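Local coordinates for protein mevalonate kinase, putative (PDB 2HFS) that probably catalyses the ATP-dependent phosphorylation of (R)-mevalonate to (R)-5-phosphomevalonate, the first of three steps leading to isopentenyl diphosphate, at residues Val120-Ser123 with Arg124-Glu128; Val145-Gly148 with Gly149-Gly152; Gln218-Arg221 with Leu222-Asn225. All coordinates share one frame; numbering follows the deposited sequence.

How the contacts relate
Contacts 1 and 2 belong to the GHMP kinase N-terminal family region, on consecutive helices of the chain, with centres 16 Å apart and nearest atoms about 7 Å apart. Helix 114-130 joins them: contact 1 is formed along its middle and later turns, whereas Glu147 and Tyr150 of contact 2 bond to Ser115 and Asp118 in its first turns. Those turns follow the glycine-rich loop that holds nucleotide phosphates in GHMP kinases, so contact 2 probably lies nearer the active site. Contact 3, on helix 216-239, lies across the chain's centre from contact 1, their nearest atoms about 27 Å apart; its centre is 32 Å from that of contact 2.

Contact 1 of 3, residues Val120-Ser123 with Arg124-Glu128; sequences VAFS and RALSE
Leu126 bends back along helix 114-130 to lay its isobutyl group on the ring of Phe122, one turn earlier. Its CB starts beside the backbone, 3.5 Å from Phe122 O. The next atom, CG, stands anti to Leu126's own carbonyl carbon (chi1 -69°), which swings the branch toward the preceding turn, and it already lies 3.7 Å from Phe122 CE1. From there the two methyls divide the work. CD1 sits over the middle of the Phe122 ring, 3.6 Å from the centroid and 13° off the normal, a CH-pi contact with one face; CD2 lies 3.8 Å from Phe122 CE1. A branched aliphatic chain suits this place because one methyl can be centred on the ring while the other still touches CE1. This is an i to i+4 pair of an alpha-helix, and beneath it Leu126 N donates to Phe122 O at 2.9 Å. Helix 114-130 follows the glycine-rich phosphate-binding loop of GHMP kinases, and its apolar side packs on helix 70-88, where Val85 touches both Phe122 and Leu126, and on strand 36-52, where Cys47 meets the small methyls of Ala121 and Ala125. A different flank carries Val120 and Arg124, which run alongside each other. Val120 CG1 comes 4.1 Å from Arg124 NE, approaching the guanidinium obliquely, while the extended arginine chain carries NH2 to Asp136 and Thr163 O. Ser123, small enough for a buried position, bonds through OG to Ser142 of helix 136-146 and to Val119 O, and its own carbonyl accepts Ser127 N at 2.9 Å.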
# COMPACT_ATOMS: atom_id res chain seq x y z
N VAL A 120 -10.27 2.17 5.02
CA VAL A 120 -10.61 0.82 5.48
C VAL A 120 -10.93 0.85 6.97
O VAL A 120 -12.00 0.39 7.39
CB VAL A 120 -9.52 -0.21 5.14
CG1 VAL A 120 -9.74 -1.51 5.91
CG2 VAL A 120 -9.50 -0.49 3.62
N ALA A 121 -10.02 1.41 7.77
CA ALA A 121 -10.21 1.47 9.22
C ALA A 121 -11.52 2.17 9.57
O ALA A 121 -12.29 1.69 10.43
CB ALA A 121 -9.02 2.18 9.87
N PHE A 122 -11.79 3.28 8.89
CA PHE A 122 -13.02 4.05 9.05
C PHE A 122 -14.29 3.22 8.76
O PHE A 122 -15.22 3.23 9.57
CB PHE A 122 -12.95 5.30 8.14
CG PHE A 122 -14.07 6.29 8.34
CD1 PHE A 122 -14.62 6.52 9.59
CD2 PHE A 122 -14.56 7.00 7.24
CE1 PHE A 122 -15.67 7.47 9.75
CE2 PHE A 122 -15.59 7.95 7.39
CZ PHE A 122 -16.14 8.18 8.64
N SER A 123 -14.31 2.54 7.61
CA SER A 123 -15.42 1.67 7.23
C SER A 123 -15.69 0.61 8.28
O SER A 123 -16.84 0.34 8.61
CB SER A 123 -15.14 1.03 5.88
OG SER A 123 -15.11 2.03 4.87
N ARG A 124 -14.63 -0.01 8.79
CA ARG A 124 -14.73 -1.00 9.85
C ARG A 124 -15.31 -0.41 11.14
O ARG A 124 -16.20 -1.00 11.73
CB ARG A 124 -13.37 -1.67 10.11
CG ARG A 124 -12.92 -2.64 8.99
CD ARG A 124 -11.80 -3.60 9.41
NE ARG A 124 -11.35 -4.47 8.32
CZ ARG A 124 -12.02 -5.51 7.85
NH1 ARG A 124 -13.21 -5.85 8.35
NH2 ARG A 124 -11.51 -6.22 6.86
N ALA A 125 -14.80 0.75 11.55
CA ALA A 125 -15.31 1.41 12.77
C ALA A 125 -16.77 1.82 12.65
O ALA A 125 -17.52 1.70 13.61
CB ALA A 125 -14.46 2.61 13.13
N LEU A 126 -17.16 2.33 11.48
CA LEU A 126 -18.55 2.66 11.20
C LEU A 126 -19.40 1.39 11.29
O LEU A 126 -20.49 1.40 11.90
CB LEU A 126 -18.71 3.33 9.83
CG LEU A 126 -18.14 4.75 9.70
CD1 LEU A 126 -18.10 5.18 8.21
CD2 LEU A 126 -18.96 5.75 10.52
N SER A 127 -18.91 0.30 10.69
CA SER A 127 -19.62 -0.96 10.78
C SER A 127 -19.86 -1.31 12.24
O SER A 127 -20.96 -1.70 12.62
CB SER A 127 -18.85 -2.09 10.08
OG SER A 127 -19.60 -3.30 10.15
N GLU A 128 -18.82 -1.16 13.07
CA GLU A 128 -19.00 -1.42 14.49
C GLU A 128 -20.08 -0.53 15.09
O GLU A 128 -21.04 -1.02 15.67
CB GLU A 128 -17.72 -1.29 15.30
CG GLU A 128 -17.97 -1.63 16.77
CD GLU A 128 -16.75 -1.67 17.65
OE1 GLU A 128 -15.62 -1.65 17.14
OE2 GLU A 128 -16.93 -1.73 18.89

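Contact 2 of 3, residues Val145-Gly148 with Gly149-Gly152; sequences VGEG and GYHG
Glu147 and Tyr150 come together near the end of helix 136-146, ahead of helix 157-164. On the packed side, Glu147 OE2 lies 3.7 Å from Tyr150 CD1, approaching the ring obliquely with carboxylate and ring planes 56° apart. A bend at chi2 (-74°) folds the glutamate chain and carries its carboxylate to the ring. Both residues are buried, and Tyr150 also touches Ala81 of helix 70-88. Under them the backbone turns with bonds between residues three apart. Gly149 N reaches Gly146 O at 2.8 Å in a short, nearly straight bond, although the donor stands well above the carbonyl plane. Tyr150 N meets Glu147 O at a longer 3.3 Å, and this bond is bent (N-H...O 142°), its donor 67° out of the carbonyl plane and on no lone pair. Gly148 N likewise donates to Val145 O. Glycine suits this tight curve: a CB on Gly148 would clash with Val145 O, and one on Gly149 would sit tightly against Gly146 O. Within the turn, Gly148 is the exposed point. Past Tyr150, His151 and Gly152 are exposed too and make no contact with 145-148. The two polar ends look inward instead, Glu147 OE2 bonded to Ser115 OG and Tyr150 OH to Asp118 OD2. Tyr150 thus meets the Glu147 carboxylate through a ring carbon while its hydroxyl serves another acid, and the two outer bonds tie the turn to the beginning of helix 114-130, consistent with a place close to the nucleotide phosphates in this family.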
# COMPACT_ATOMS: atom_id res chain seq x y z
N VAL A 145 -14.87 3.14 -2.58
CA VAL A 145 -15.68 4.33 -2.86
C VAL A 145 -14.97 5.53 -2.24
O VAL A 145 -14.81 6.57 -2.88
CB VAL A 145 -17.13 4.16 -2.32
CG1 VAL A 145 -17.82 5.52 -2.11
CG2 VAL A 145 -17.95 3.23 -3.21
N GLY A 146 -14.48 5.35 -1.02
CA GLY A 146 -13.89 6.47 -0.29
C GLY A 146 -12.58 6.91 -0.88
O GLY A 146 -12.26 8.10 -0.88
N GLU A 147 -11.81 5.94 -1.38
CA GLU A 147 -10.55 6.20 -2.08
C GLU A 147 -10.77 7.13 -3.28
O GLU A 147 -9.83 7.74 -3.80
CB GLU A 147 -9.94 4.88 -2.56
CG GLU A 147 -9.09 4.16 -1.53
CD GLU A 147 -7.75 4.84 -1.34
OE1 GLU A 147 -6.74 4.32 -1.88
OE2 GLU A 147 -7.71 5.90 -0.67
N GLY A 148 -12.02 7.22 -3.72
CA GLY A 148 -12.42 8.18 -4.75
C GLY A 148 -12.21 9.63 -4.34
O GLY A 148 -12.20 10.51 -5.18
N GLY A 149 -12.07 9.88 -3.03
CA GLY A 149 -11.86 11.23 -2.50
C GLY A 149 -10.41 11.71 -2.52
O GLY A 149 -10.14 12.91 -2.43
N TYR A 150 -9.49 10.76 -2.61
CA TYR A 150 -8.06 11.06 -2.79
C TYR A 150 -7.71 11.07 -4.28
O TYR A 150 -8.40 10.45 -5.10
CB TYR A 150 -7.19 10.04 -2.06
CG TYR A 150 -7.20 10.15 -0.55
CD1 TYR A 150 -8.11 9.43 0.22
CD2 TYR A 150 -6.26 10.95 0.11
CE1 TYR A 150 -8.10 9.53 1.62
CE2 TYR A 150 -6.26 11.06 1.51
CZ TYR A 150 -7.19 10.34 2.25
OH TYR A 150 -7.17 10.42 3.64
N HIS A 151 -6.61 11.75 -4.62
CA HIS A 151 -6.24 12.05 -6.01
C HIS A 151 -6.12 10.85 -6.96
O HIS A 151 -5.33 9.93 -6.70
CB HIS A 151 -4.98 12.93 -6.07
CG HIS A 151 -5.19 14.33 -5.60
ND1 HIS A 151 -6.39 14.99 -5.74
CD2 HIS A 151 -4.35 15.21 -5.02
CE1 HIS A 151 -6.29 16.21 -5.25
NE2 HIS A 151 -5.06 16.37 -4.80
N GLY A 152 -6.89 10.89 -8.05
CA GLY A 152 -7.19 9.73 -8.90
C GLY A 152 -6.00 9.00 -9.51
O GLY A 152 -5.00 9.63 -9.85

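Contact 3 of 3, residues Gln218-Arg221 with Leu222-Asn225; sequences QFKR and LYDN
Lys220 runs its aliphatic chain across the carboxylate of Asp224, one turn further along helix 216-239. CG leaves anti to the backbone N and a bend at chi2 (59°) turns the extended remainder along the helix, carrying CE to 3.2 Å from Asp224 OD2 and NZ to 2.9 Å from Asp224 OD1. The ammonium takes the syn lone pair of OD1 in a salt bridge, and it also lies 4.0 Å from Tyr223 CD1, obliquely to that ring. Lysine suits the exposed flank because its methylenes can follow the helix while its charge stays at the surface. Phe219 and Leu222, by contrast, are buried. Phe219 CE1 meets Tyr223 CB at 4.1 Å, obliquely to the Phe219 ring, which also meets His32 and packs on Val208 of helix 201-214. Leu222 packs against two helices: its CG lies 3.5 Å from Gln218 O, and its side chain touches Met211 of helix 201-214 and Leu255 and Gln258 of helix 242-258. A leucine fits here, being compact and wholly apolar where three helices come together. Arg221 and Asn225 run alongside each other, with Arg221 CG 4.0 Å from Asn225 ND2 and the guanidinium and amide planes 50° apart, so these two polar chains meet through a methylene rather than by a bond. Four regular i to i+4 backbone bonds underlie all of this, among them Tyr223 N to Phe219 O at 2.8 Å. The chemistry implies an amphipathic helix, with aromatic and aliphatic groups holding it to its neighbours while a lysine-aspartate pair, probably weakened by solvent, balances opposite charges on its outer flank.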
# COMPACT_ATOMS: atom_id res chain seq x y z
N GLN A 218 10.20 -3.07 -28.36
CA GLN A 218 11.07 -3.08 -27.18
C GLN A 218 10.24 -3.28 -25.93
O GLN A 218 10.58 -4.12 -25.08
CB GLN A 218 11.95 -1.82 -27.05
CG GLN A 218 13.08 -2.04 -26.00
CD GLN A 218 14.03 -0.85 -25.79
OE1 GLN A 218 14.45 -0.19 -26.74
NE2 GLN A 218 14.40 -0.62 -24.53
N PHE A 219 9.14 -2.53 -25.82
CA PHE A 219 8.25 -2.65 -24.68
C PHE A 219 7.74 -4.09 -24.50
O PHE A 219 7.85 -4.65 -23.41
CB PHE A 219 7.10 -1.65 -24.71
CG PHE A 219 6.29 -1.63 -23.45
CD1 PHE A 219 5.31 -2.59 -23.22
CD2 PHE A 219 6.54 -0.68 -22.46
CE1 PHE A 219 4.58 -2.59 -22.03
CE2 PHE A 219 5.81 -0.68 -21.27
CZ PHE A 219 4.84 -1.63 -21.07
N LYS A 220 7.24 -4.69 -25.57
CA LYS A 220 6.79 -6.07 -25.53
C LYS A 220 7.90 -6.98 -25.03
O LYS A 220 7.64 -7.93 -24.30
CB LYS A 220 6.29 -6.53 -26.91
CG LYS A 220 5.85 -7.99 -26.97
CD LYS A 220 4.72 -8.33 -26.00
CE LYS A 220 4.19 -9.74 -26.26
NZ LYS A 220 3.33 -10.22 -25.16
N ARG A 221 9.15 -6.69 -25.42
CA ARG A 221 10.26 -7.49 -24.88
C ARG A 221 10.35 -7.36 -23.35
O ARG A 221 10.42 -8.37 -22.65
CB ARG A 221 11.59 -7.14 -25.55
CG ARG A 221 12.71 -8.06 -25.09
CD ARG A 221 14.09 -7.75 -25.67
NE ARG A 221 14.73 -6.57 -25.09
CZ ARG A 221 15.03 -5.46 -25.77
NH1 ARG A 221 15.62 -4.44 -25.17
NH2 ARG A 221 14.74 -5.38 -27.07
N LEU A 222 10.34 -6.13 -22.83
CA LEU A 222 10.41 -5.90 -21.37
C LEU A 222 9.22 -6.49 -20.61
O LEU A 222 9.36 -7.00 -19.50
CB LEU A 222 10.52 -4.41 -21.08
CG LEU A 222 11.65 -3.68 -21.79
CD1 LEU A 222 11.65 -2.18 -21.44
CD2 LEU A 222 13.00 -4.35 -21.48
N TYR A 223 8.04 -6.37 -21.22
CA TYR A 223 6.82 -6.94 -20.68
C TYR A 223 6.91 -8.47 -20.55
O TYR A 223 6.50 -9.04 -19.54
CB TYR A 223 5.64 -6.57 -21.58
CG TYR A 223 4.34 -7.19 -21.12
CD1 TYR A 223 3.93 -8.44 -21.58
CD2 TYR A 223 3.54 -6.53 -20.19
CE1 TYR A 223 2.74 -9.02 -21.14
CE2 TYR A 223 2.35 -7.10 -19.75
CZ TYR A 223 1.96 -8.34 -20.22
OH TYR A 223 0.78 -8.88 -19.77
N ASP A 224 7.42 -9.15 -21.57
CA ASP A 224 7.48 -10.61 -21.49
C ASP A 224 8.55 -11.01 -20.48
O ASP A 224 8.37 -11.95 -19.72
CB ASP A 224 7.77 -11.26 -22.83
CG ASP A 224 6.63 -11.11 -23.82
OD1 ASP A 224 5.46 -10.98 -23.40
OD2 ASP A 224 6.84 -11.11 -25.05
N ASN A 225 9.64 -10.26 -20.50
CA ASN A 225 10.71 -10.39 -19.51
C ASN A 225 10.11 -10.32 -18.12
O ASN A 225 10.49 -11.10 -17.24
CB ASN A 225 11.77 -9.30 -19.71
CG ASN A 225 12.68 -9.56 -20.93
OD1 ASN A 225 12.58 -10.60 -21.58
ND2 ASN A 225 13.56 -8.61 -21.23